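Local coordinates for protein kinectin 1 (Kinesin receptor) (Legionella pneumophila, PDB 4MU6) that is an effector of Legionella pneumophila whose molecular function is not established, and of which this chain is the N-terminal, largely helical and predicted coiled-coil part, at residues Met3-Val14 with Val49-Asp60; Leu32-Ala40 with Val289-Phe299. All coordinates share one frame; numbering follows the deposited sequence.

Interaction 1 of 2, residues Met3-Val14 with Val49-Asp60; sequences MFLANCNIEELV and VTATLLKSRDSD
The ring of Phe-4 and the carboxylate of Asp-60 have planes 20° apart, with Asp-60 OD1 at the ring's edge, in its plane. The hydroxyls of Ser-56 and Ser-59 approach this ring obliquely, Ser-59 OG lying 3.4 Å from Phe-4 CE2, and Ser-56 CB touches Phe-4 CB. The guanidinium of Arg-57 has Leu-54 CD2 on one face, offset toward the rim; in its plane, NE and NH2 grip Asp-58 OD1 side-on. Two consecutive backbone amides hold the carboxylate of Asp-60. Leu-5 N gives a bond of 2.8 Å to the syn lone pair of Asp-60 OD2. Phe-4 N reaches Asp-60 OD1 at 3.0 Å, also on the syn side but somewhat out of the carboxylate plane. One N-H on each oxygen fixes the group's rotation; aspartate's short chain brings both oxygens to the turn. Met-3, present as selenomethionine, bends at chi2 and chi3 and lays CE against Asp-60 CG.

The N-terminal arm of this coiled-coil domain is thus tied to helix 43-105 before entering helix 10-22, which Asn-9 caps through a bond from Glu-12 N to its OD1. The two helix segments run at 128° to each other, and an apolar seam joins them. Leu-13, with CG anti to its backbone nitrogen (chi1 178°), brings CD2 against both Val-49 CG1 and Leu-53 CD2, each 4.0 Å away, and its CD1 meets Thr-52 CG2 tip to tip. Leu-53 also receives Cys-8 SG on CD2 and, at about a right angle, Ile-10 CD1 on CD1. Leu-5 CD1 runs alongside the aliphatic base of Arg-57, 3.9 Å from Arg-57 CB.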
loop_
_atom_site.group_PDB
_atom_site.type_symbol
_atom_site.label_atom_id
_atom_site.label_comp_id
_atom_site.label_asym_id
_atom_site.label_seq_id
_atom_site.Cartn_x
_atom_site.Cartn_y
_atom_site.Cartn_z
HETATM N N MSE A 3 15.531 -2.333 -15.499
HETATM C CA MSE A 3 15.670 -3.515 -14.662
HETATM C C MSE A 3 16.987 -4.235 -14.890
HETATM O O MSE A 3 17.505 -4.266 -16.003
HETATM C CB MSE A 3 14.511 -4.467 -14.936
HETATM C CG MSE A 3 13.172 -3.827 -14.644
HETATM SE SE MSE A 3 13.069 -3.372 -12.750
HETATM C CE MSE A 3 13.045 -5.191 -12.115
ATOM N N PHE A 4 17.513 -4.830 -13.829
ATOM C CA PHE A 4 18.770 -5.555 -13.915
ATOM C C PHE A 4 18.600 -7.056 -14.156
ATOM O O PHE A 4 19.151 -7.592 -15.120
ATOM C CB PHE A 4 19.605 -5.320 -12.659
ATOM C CG PHE A 4 20.205 -3.942 -12.573
ATOM C CD1 PHE A 4 21.386 -3.640 -13.251
ATOM C CD2 PHE A 4 19.606 -2.951 -11.800
ATOM C CE1 PHE A 4 21.952 -2.370 -13.167
ATOM C CE2 PHE A 4 20.165 -1.680 -11.705
ATOM C CZ PHE A 4 21.340 -1.389 -12.388
ATOM N N LEU A 5 17.858 -7.739 -13.281
ATOM C CA LEU A 5 17.767 -9.196 -13.375
ATOM C C LEU A 5 17.195 -9.614 -14.721
ATOM O O LEU A 5 17.737 -10.493 -15.385
ATOM C CB LEU A 5 16.919 -9.793 -12.248
ATOM C CG LEU A 5 17.461 -9.794 -10.828
ATOM C CD1 LEU A 5 16.612 -10.702 -9.966
ATOM C CD2 LEU A 5 18.937 -10.209 -10.788
ATOM N N ALA A 6 16.111 -8.951 -15.121
ATOM C CA ALA A 6 15.407 -9.275 -16.353
ATOM C C ALA A 6 16.258 -9.065 -17.591
ATOM O O ALA A 6 15.996 -9.662 -18.634
ATOM C CB ALA A 6 14.124 -8.463 -16.460
ATOM N N ASN A 7 17.274 -8.214 -17.476
ATOM C CA ASN A 7 18.128 -7.886 -18.611
ATOM C C ASN A 7 19.529 -8.487 -18.507
ATOM O O ASN A 7 20.427 -8.127 -19.272
ATOM C CB ASN A 7 18.208 -6.371 -18.794
ATOM C CG ASN A 7 16.887 -5.774 -19.228
ATOM O OD1 ASN A 7 16.332 -6.159 -20.260
ATOM N ND2 ASN A 7 16.357 -4.850 -18.426
ATOM N N CYS A 8 19.707 -9.411 -17.570
ATOM C CA CYS A 8 21.013 -10.023 -17.355
ATOM C C CYS A 8 21.314 -11.097 -18.395
ATOM O O CYS A 8 20.587 -12.085 -18.512
ATOM C CB CYS A 8 21.113 -10.617 -15.946
ATOM S SG CYS A 8 22.774 -11.199 -15.482
ATOM N N ASN A 9 22.380 -10.876 -19.156
ATOM C CA ASN A 9 22.971 -11.907 -20.000
ATOM C C ASN A 9 23.924 -12.684 -19.117
ATOM O O ASN A 9 25.014 -12.215 -18.839
ATOM C CB ASN A 9 23.767 -11.255 -21.126
ATOM C CG ASN A 9 24.268 -12.260 -22.156
ATOM O OD1 ASN A 9 24.746 -13.346 -21.818
ATOM N ND2 ASN A 9 24.150 -11.896 -23.426
ATOM N N ILE A 10 23.520 -13.862 -18.663
ATOM C CA ILE A 10 24.300 -14.561 -17.646
ATOM C C ILE A 10 25.701 -14.968 -18.140
ATOM O O ILE A 10 26.671 -14.927 -17.382
ATOM C CB ILE A 10 23.516 -15.761 -17.052
ATOM C CG1 ILE A 10 24.156 -16.245 -15.750
ATOM C CG2 ILE A 10 23.398 -16.877 -18.054
ATOM C CD1 ILE A 10 23.978 -15.268 -14.604
ATOM N N GLU A 11 25.808 -15.324 -19.417
ATOM C CA GLU A 11 27.081 -15.745 -19.993
ATOM C C GLU A 11 28.064 -14.583 -20.030
ATOM O O GLU A 11 29.239 -14.723 -19.680
ATOM C CB GLU A 11 26.872 -16.297 -21.405
ATOM C CG GLU A 11 28.136 -16.811 -22.050
ATOM C CD GLU A 11 27.872 -17.579 -23.339
ATOM O OE1 GLU A 11 26.886 -18.357 -23.392
ATOM O OE2 GLU A 11 28.653 -17.402 -24.301
ATOM N N GLU A 12 27.574 -13.428 -20.451
ATOM C CA GLU A 12 28.402 -12.233 -20.517
ATOM C C GLU A 12 28.838 -11.763 -19.120
ATOM O O GLU A 12 29.933 -11.229 -18.952
ATOM C CB GLU A 12 27.629 -11.140 -21.240
ATOM C CG GLU A 12 28.431 -9.932 -21.620
ATOM C CD GLU A 12 27.581 -8.921 -22.355
ATOM O OE1 GLU A 12 26.548 -9.329 -22.928
ATOM O OE2 GLU A 12 27.932 -7.721 -22.346
ATOM N N LEU A 13 27.990 -11.971 -18.118
ATOM C CA LEU A 13 28.347 -11.573 -16.755
ATOM C C LEU A 13 29.472 -12.447 -16.204
ATOM O O LEU A 13 30.465 -11.942 -15.673
ATOM C CB LEU A 13 27.135 -11.627 -15.822
ATOM C CG LEU A 13 27.409 -11.268 -14.354
ATOM C CD1 LEU A 13 27.933 -9.861 -14.248
ATOM C CD2 LEU A 13 26.155 -11.409 -13.521
ATOM N N VAL A 14 29.313 -13.759 -16.333
ATOM C CA VAL A 14 30.324 -14.690 -15.844
ATOM C C VAL A 14 31.658 -14.443 -16.547
ATOM O O VAL A 14 32.716 -14.443 -15.912
ATOM C CB VAL A 14 29.863 -16.150 -16.018
ATOM C CG1 VAL A 14 30.912 -17.122 -15.500
ATOM C CG2 VAL A 14 28.528 -16.360 -15.282
ATOM N N VAL A 49 30.343 -13.120 -9.002
ATOM C CA VAL A 49 29.125 -13.125 -9.822
ATOM C C VAL A 49 27.888 -13.114 -8.908
ATOM O O VAL A 49 26.941 -12.362 -9.133
ATOM C CB VAL A 49 29.054 -14.358 -10.728
ATOM C CG1 VAL A 49 27.677 -14.452 -11.427
ATOM C CG2 VAL A 49 30.184 -14.335 -11.745
ATOM N N THR A 50 27.917 -13.944 -7.869
ATOM C CA THR A 50 26.805 -14.041 -6.933
ATOM C C THR A 50 26.520 -12.712 -6.222
ATOM O O THR A 50 25.357 -12.361 -6.049
ATOM C CB THR A 50 27.001 -15.199 -5.914
ATOM O OG1 THR A 50 27.061 -16.449 -6.618
ATOM C CG2 THR A 50 25.848 -15.260 -4.892
ATOM N N ALA A 51 27.564 -11.969 -5.842
ATOM C CA ALA A 51 27.379 -10.668 -5.178
ATOM C C ALA A 51 26.760 -9.656 -6.135
ATOM O O ALA A 51 25.838 -8.914 -5.759
ATOM C CB ALA A 51 28.715 -10.121 -4.574
ATOM N N THR A 52 27.253 -9.640 -7.374
ATOM C CA THR A 52 26.654 -8.809 -8.417
ATOM C C THR A 52 25.169 -9.127 -8.617
ATOM O O THR A 52 24.343 -8.224 -8.753
ATOM C CB THR A 52 27.376 -8.967 -9.759
ATOM O OG1 THR A 52 28.687 -8.394 -9.671
ATOM C CG2 THR A 52 26.587 -8.277 -10.886
ATOM N N LEU A 53 24.818 -10.406 -8.654
ATOM C CA LEU A 53 23.409 -10.761 -8.870
ATOM C C LEU A 53 22.522 -10.334 -7.700
ATOM O O LEU A 53 21.382 -9.887 -7.896
ATOM C CB LEU A 53 23.249 -12.254 -9.171
ATOM C CG LEU A 53 23.730 -12.635 -10.575
ATOM C CD1 LEU A 53 23.899 -14.131 -10.709
ATOM C CD2 LEU A 53 22.738 -12.114 -11.602
ATOM N N LEU A 54 23.049 -10.452 -6.488
ATOM C CA LEU A 54 22.284 -10.087 -5.300
ATOM C C LEU A 54 22.045 -8.588 -5.247
ATOM O O LEU A 54 20.936 -8.145 -4.886
ATOM C CB LEU A 54 22.997 -10.551 -4.033
ATOM C CG LEU A 54 23.017 -12.065 -3.871
ATOM C CD1 LEU A 54 23.995 -12.428 -2.785
ATOM C CD2 LEU A 54 21.614 -12.591 -3.553
ATOM N N LYS A 55 23.082 -7.819 -5.594
ATOM C CA LYS A 55 22.967 -6.368 -5.654
ATOM C C LYS A 55 21.943 -5.958 -6.694
ATOM O O LYS A 55 21.139 -5.059 -6.452
ATOM C CB LYS A 55 24.294 -5.704 -5.961
ATOM C CG LYS A 55 25.265 -5.606 -4.785
ATOM C CD LYS A 55 26.658 -5.160 -5.267
ATOM C CE LYS A 55 27.676 -5.036 -4.126
ATOM N NZ LYS A 55 28.206 -6.337 -3.626
ATOM N N SER A 56 21.986 -6.618 -7.846
ATOM C CA SER A 56 21.012 -6.401 -8.916
ATOM C C SER A 56 19.580 -6.733 -8.473
ATOM O O SER A 56 18.636 -5.993 -8.770
ATOM C CB SER A 56 21.378 -7.250 -10.136
ATOM O OG SER A 56 22.544 -6.752 -10.760
ATOM N N ARG A 57 19.431 -7.866 -7.787
ATOM C CA ARG A 57 18.144 -8.269 -7.266
ATOM C C ARG A 57 17.661 -7.228 -6.274
ATOM O O ARG A 57 16.500 -6.818 -6.297
ATOM C CB ARG A 57 18.234 -9.610 -6.544
ATOM C CG ARG A 57 16.879 -10.037 -5.939
ATOM C CD ARG A 57 17.106 -10.974 -4.782
ATOM N NE ARG A 57 17.853 -10.292 -3.729
ATOM C CZ ARG A 57 18.454 -10.900 -2.712
ATOM N NH1 ARG A 57 18.424 -12.221 -2.610
ATOM N NH2 ARG A 57 19.091 -10.178 -1.798
ATOM N N ASP A 58 18.565 -6.792 -5.401
ATOM C CA ASP A 58 18.198 -5.800 -4.399
ATOM C C ASP A 58 17.732 -4.514 -5.065
ATOM O O ASP A 58 16.754 -3.902 -4.623
ATOM C CB ASP A 58 19.347 -5.551 -3.421
ATOM C CG ASP A 58 19.465 -6.654 -2.392
ATOM O OD1 ASP A 58 18.719 -7.657 -2.518
ATOM O OD2 ASP A 58 20.288 -6.520 -1.460
ATOM N N SER A 59 18.404 -4.127 -6.146
ATOM C CA SER A 59 18.023 -2.910 -6.861
ATOM C C SER A 59 16.626 -3.028 -7.497
ATOM O O SER A 59 15.805 -2.104 -7.407
ATOM C CB SER A 59 19.059 -2.532 -7.919
ATOM O OG SER A 59 18.575 -1.429 -8.681
ATOM N N ASP A 60 16.364 -4.166 -8.132
ATOM C CA ASP A 60 15.052 -4.439 -8.708
ATOM C C ASP A 60 13.959 -4.378 -7.635
ATOM O O ASP A 60 12.945 -3.722 -7.824
ATOM C CB ASP A 60 15.046 -5.800 -9.408
ATOM C CG ASP A 60 15.940 -5.826 -10.648
ATOM O OD1 ASP A 60 16.530 -4.776 -11.004
ATOM O OD2 ASP A 60 16.038 -6.900 -11.282
#

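Interaction 2 of 2, residues Leu32-Ala40 with Val289-Phe299; sequences LKDLILSKA and VIKYIKQHLEF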
loop_
_atom_site.group_PDB
_atom_site.type_symbol
_atom_site.label_atom_id
_atom_site.label_comp_id
_atom_site.label_asym_id
_atom_site.label_seq_id
_atom_site.Cartn_x
_atom_site.Cartn_y
_atom_site.Cartn_z
ATOM N N LEU A 32 46.372 -22.819 -10.239
ATOM C CA LEU A 32 45.622 -23.020 -11.466
ATOM C C LEU A 32 45.372 -24.504 -11.726
ATOM O O LEU A 32 44.271 -24.886 -12.137
ATOM C CB LEU A 32 46.321 -22.333 -12.639
ATOM C CG LEU A 32 46.162 -20.809 -12.560
ATOM C CD1 LEU A 32 47.067 -20.099 -13.549
ATOM C CD2 LEU A 32 44.708 -20.422 -12.797
ATOM N N LYS A 33 46.372 -25.331 -11.433
ATOM C CA LYS A 33 46.259 -26.779 -11.577
ATOM C C LYS A 33 45.063 -27.352 -10.803
ATOM O O LYS A 33 44.301 -28.165 -11.327
ATOM C CB LYS A 33 47.549 -27.457 -11.115
ATOM C CG LYS A 33 47.665 -28.918 -11.512
ATOM C CD LYS A 33 48.502 -29.678 -10.505
ATOM C CE LYS A 33 47.865 -29.575 -9.130
ATOM N NZ LYS A 33 48.714 -30.133 -8.047
ATOM N N ASP A 34 44.891 -26.932 -9.555
ATOM C CA ASP A 34 43.771 -27.441 -8.761
ATOM C C ASP A 34 42.433 -26.938 -9.297
ATOM O O ASP A 34 41.443 -27.677 -9.332
ATOM C CB ASP A 34 43.936 -27.093 -7.273
ATOM C CG ASP A 34 44.870 -28.055 -6.551
ATOM O OD1 ASP A 34 44.942 -29.236 -6.962
ATOM O OD2 ASP A 34 45.547 -27.639 -5.588
ATOM N N LEU A 35 42.405 -25.688 -9.739
ATOM C CA LEU A 35 41.170 -25.154 -10.284
ATOM C C LEU A 35 40.760 -25.938 -11.532
ATOM O O LEU A 35 39.589 -26.272 -11.685
ATOM C CB LEU A 35 41.270 -23.645 -10.549
ATOM C CG LEU A 35 41.362 -22.757 -9.298
ATOM C CD1 LEU A 35 41.654 -21.335 -9.692
ATOM C CD2 LEU A 35 40.071 -22.803 -8.468
ATOM N N ILE A 36 41.715 -26.258 -12.405
ATOM C CA ILE A 36 41.409 -27.066 -13.585
ATOM C C ILE A 36 40.903 -28.454 -13.197
ATOM O O ILE A 36 39.880 -28.915 -13.689
ATOM C CB ILE A 36 42.633 -27.240 -14.479
ATOM C CG1 ILE A 36 43.106 -25.877 -14.966
ATOM C CG2 ILE A 36 42.285 -28.130 -15.660
ATOM C CD1 ILE A 36 44.492 -25.896 -15.567
ATOM N N LEU A 37 41.640 -29.110 -12.310
ATOM C CA LEU A 37 41.278 -30.422 -11.804
ATOM C C LEU A 37 39.896 -30.479 -11.148
ATOM O O LEU A 37 39.234 -31.514 -11.172
ATOM C CB LEU A 37 42.334 -30.896 -10.810
ATOM C CG LEU A 37 43.630 -31.339 -11.471
ATOM C CD1 LEU A 37 44.634 -31.756 -10.420
ATOM C CD2 LEU A 37 43.331 -32.485 -12.421
ATOM N N SER A 38 39.457 -29.368 -10.572
ATOM C CA SER A 38 38.235 -29.360 -9.779
ATOM C C SER A 38 36.959 -29.655 -10.569
ATOM O O SER A 38 35.994 -30.139 -9.993
ATOM C CB SER A 38 38.079 -28.030 -9.028
ATOM O OG SER A 38 37.631 -26.983 -9.883
ATOM N N LYS A 39 36.959 -29.362 -11.872
ATOM C CA LYS A 39 35.733 -29.404 -12.680
ATOM C C LYS A 39 34.514 -28.817 -11.944
ATOM O O LYS A 39 33.423 -29.380 -11.971
ATOM C CB LYS A 39 35.443 -30.831 -13.150
ATOM C CG LYS A 39 36.610 -31.455 -13.898
ATOM C CD LYS A 39 36.170 -32.647 -14.715
ATOM C CE LYS A 39 35.159 -32.224 -15.748
ATOM N NZ LYS A 39 34.567 -33.422 -16.335
ATOM N N ALA A 40 34.720 -27.684 -11.285
ATOM C CA ALA A 40 33.693 -27.062 -10.460
ATOM C C ALA A 40 33.752 -25.550 -10.666
ATOM O O ALA A 40 34.719 -25.044 -11.242
ATOM C CB ALA A 40 33.922 -27.421 -8.996
ATOM N N VAL A 289 47.221 -30.683 -18.256
ATOM C CA VAL A 289 46.052 -30.956 -17.428
ATOM C C VAL A 289 44.769 -30.557 -18.162
ATOM O O VAL A 289 43.756 -31.274 -18.127
ATOM C CB VAL A 289 46.113 -30.249 -16.046
ATOM C CG1 VAL A 289 44.912 -30.658 -15.216
ATOM C CG2 VAL A 289 47.366 -30.631 -15.324
ATOM N N ILE A 290 44.831 -29.424 -18.851
ATOM C CA ILE A 290 43.693 -28.937 -19.614
ATOM C C ILE A 290 43.255 -29.917 -20.703
ATOM O O ILE A 290 42.066 -30.244 -20.824
ATOM C CB ILE A 290 43.988 -27.538 -20.183
ATOM C CG1 ILE A 290 43.937 -26.509 -19.042
ATOM C CG2 ILE A 290 42.998 -27.164 -21.270
ATOM C CD1 ILE A 290 44.525 -25.156 -19.393
ATOM N N LYS A 291 44.213 -30.421 -21.474
ATOM C CA LYS A 291 43.877 -31.335 -22.551
ATOM C C LYS A 291 43.355 -32.647 -21.971
ATOM O O LYS A 291 42.552 -33.334 -22.604
ATOM C CB LYS A 291 45.076 -31.561 -23.490
ATOM C CG LYS A 291 46.021 -32.654 -23.072
ATOM C CD LYS A 291 47.242 -32.682 -24.012
ATOM C CE LYS A 291 48.015 -31.370 -23.908
ATOM N NZ LYS A 291 49.030 -31.260 -25.007
ATOM N N TYR A 292 43.791 -32.978 -20.757
ATOM C CA TYR A 292 43.317 -34.193 -20.098
ATOM C C TYR A 292 41.819 -34.097 -19.787
ATOM O O TYR A 292 41.059 -35.049 -20.036
ATOM C CB TYR A 292 44.160 -34.478 -18.859
ATOM C CG TYR A 292 43.571 -35.447 -17.856
ATOM C CD1 TYR A 292 43.510 -36.808 -18.118
ATOM C CD2 TYR A 292 43.110 -34.998 -16.621
ATOM C CE1 TYR A 292 42.983 -37.702 -17.177
ATOM C CE2 TYR A 292 42.586 -35.877 -15.680
ATOM C CZ TYR A 292 42.522 -37.230 -15.959
ATOM O OH TYR A 292 41.994 -38.103 -15.013
ATOM N N ILE A 293 41.391 -32.941 -19.278
ATOM C CA ILE A 293 39.972 -32.683 -19.050
ATOM C C ILE A 293 39.200 -32.690 -20.376
ATOM O O ILE A 293 38.132 -33.288 -20.492
ATOM C CB ILE A 293 39.754 -31.310 -18.381
ATOM C CG1 ILE A 293 40.453 -31.248 -17.012
ATOM C CG2 ILE A 293 38.262 -30.986 -18.289
ATOM C CD1 ILE A 293 39.878 -32.188 -15.966
ATOM N N LYS A 294 39.757 -32.020 -21.374
ATOM C CA LYS A 294 39.072 -31.791 -22.642
ATOM C C LYS A 294 38.821 -33.081 -23.446
ATOM O O LYS A 294 37.814 -33.205 -24.151
ATOM C CB LYS A 294 39.877 -30.786 -23.476
ATOM C CG LYS A 294 39.027 -29.823 -24.294
ATOM C CD LYS A 294 39.880 -28.859 -25.123
ATOM C CE LYS A 294 39.022 -28.125 -26.148
ATOM N NZ LYS A 294 39.803 -27.189 -26.994
ATOM N N GLN A 295 39.739 -34.034 -23.336
ATOM C CA GLN A 295 39.666 -35.271 -24.099
ATOM C C GLN A 295 39.099 -36.404 -23.256
ATOM O O GLN A 295 39.075 -37.550 -23.690
ATOM C CB GLN A 295 41.054 -35.647 -24.623
ATOM C CG GLN A 295 41.676 -34.562 -25.481
ATOM C CD GLN A 295 43.128 -34.851 -25.824
ATOM O OE1 GLN A 295 43.944 -35.144 -24.948
ATOM N NE2 GLN A 295 43.450 -34.786 -27.106
ATOM N N HIS A 296 38.644 -36.065 -22.052
ATOM C CA HIS A 296 38.092 -37.025 -21.092
ATOM C C HIS A 296 37.040 -37.940 -21.721
ATOM O O HIS A 296 36.206 -37.482 -22.503
ATOM C CB HIS A 296 37.459 -36.257 -19.929
ATOM C CG HIS A 296 37.789 -36.802 -18.573
ATOM N ND1 HIS A 296 38.400 -38.025 -18.385
ATOM C CD2 HIS A 296 37.590 -36.284 -17.336
ATOM C CE1 HIS A 296 38.560 -38.237 -17.091
ATOM N NE2 HIS A 296 38.078 -37.195 -16.432
ATOM N N LEU A 297 37.097 -39.230 -21.383
ATOM C CA LEU A 297 36.128 -40.218 -21.872
ATOM C C LEU A 297 34.806 -40.212 -21.077
ATOM O O LEU A 297 33.791 -40.686 -21.567
ATOM C CB LEU A 297 36.722 -41.627 -21.847
ATOM C CG LEU A 297 37.721 -42.065 -22.928
ATOM C CD1 LEU A 297 37.304 -41.586 -24.312
ATOM C CD2 LEU A 297 39.111 -41.591 -22.582
ATOM N N GLU A 298 34.838 -39.700 -19.852
ATOM C CA GLU A 298 33.617 -39.519 -19.052
ATOM C C GLU A 298 33.006 -38.117 -19.183
ATOM O O GLU A 298 31.788 -37.979 -19.318
ATOM C CB GLU A 298 33.874 -39.823 -17.569
ATOM C CG GLU A 298 33.968 -41.302 -17.228
ATOM C CD GLU A 298 34.167 -41.542 -15.739
ATOM O OE1 GLU A 298 34.471 -40.569 -15.013
ATOM O OE2 GLU A 298 34.016 -42.703 -15.298
ATOM N N PHE A 299 33.852 -37.085 -19.132
ATOM C CA PHE A 299 33.408 -35.691 -19.224
ATOM C C PHE A 299 34.623 -34.785 -19.421
ATOM O O PHE A 299 34.742 -34.098 -20.438
ATOM C CB PHE A 299 32.623 -35.299 -17.957
ATOM C CG PHE A 299 32.064 -33.883 -17.963
ATOM C CD1 PHE A 299 32.177 -33.049 -19.072
ATOM C CD2 PHE A 299 31.421 -33.393 -16.834
ATOM C CE1 PHE A 299 31.669 -31.763 -19.046
ATOM C CE2 PHE A 299 30.907 -32.111 -16.806
ATOM C CZ PHE A 299 31.030 -31.296 -17.911
#
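Ile-36 faces Val-289, Ile-290 and Ile-293 across two short helix ends that run parallel, their axes 2° apart in direction and 9.7 Å apart at closest approach. This is side-by-side helix packing at one end of the elongated molecule, with helix 29-38 and the final modelled helix, 280-294, brought together from distant parts of the chain.

The apolar contacts form its core. In Ile-36, CG2 stands anti to the backbone N and CG1 anti to the carbonyl carbon (chi1 -61°), which turns the two branches to different partners. Ile-36 CG2 rests against Val-289 CG1 at 3.7 Å and also meets Ile-293 CG1, whereas Ile-36 CD1 crosses Ile-290 at about a right angle, 3.6 Å from Ile-290 CG1. A beta-branched residue suits this position because CG2 is held close to the backbone while CG1 carries the second arm farther out. Leu-37 CD2 comes crosswise onto Val-289 CG1, which is thereby shared by two side chains, and Lys-33 touches Val-289 with its CG methylene. Leu-267 of helix 227-273 packs on both Ile-36 and Ile-290, and Tyr-260 of that helix hydrogen-bonds Ile-36 O.

The second kind of interaction belongs to Lys-39, which leaves the helix with positive phi. Its methylenes slide past Ile-293 in the opposite direction, CG and CD both touching CD1, so the aliphatic part of the lysine extends the hydrophobic patch. A bend at chi3 (61°) precedes the ammonium end, which continues to Phe-299, the last modelled residue and poorly ordered. As modelled, Lys-39 NZ makes what is probably a cation-pi contact over one ring face, 3.5 Å from the Phe-299 centroid, with Lys-39 CE over the same face.

The centres of interactions 1 and 2 lie about 28 Å apart, and their nearest atoms about 10 Å, so the two contacts do not touch. Along the chain their segments alternate: 3-14, 32-40, 49-60, then 289-299. Helices 10-22, 29-38 and 43-105 follow one another, so the first contact folds the N-terminus back onto the long helix, whereas the second joins the intervening helix to the end of the modelled chain. Helix 227-273 packs against both. Both lie on the same side of the chain's centre, so the two ends of the modelled chain fall in the same half of an elongated, almost wholly helical domain.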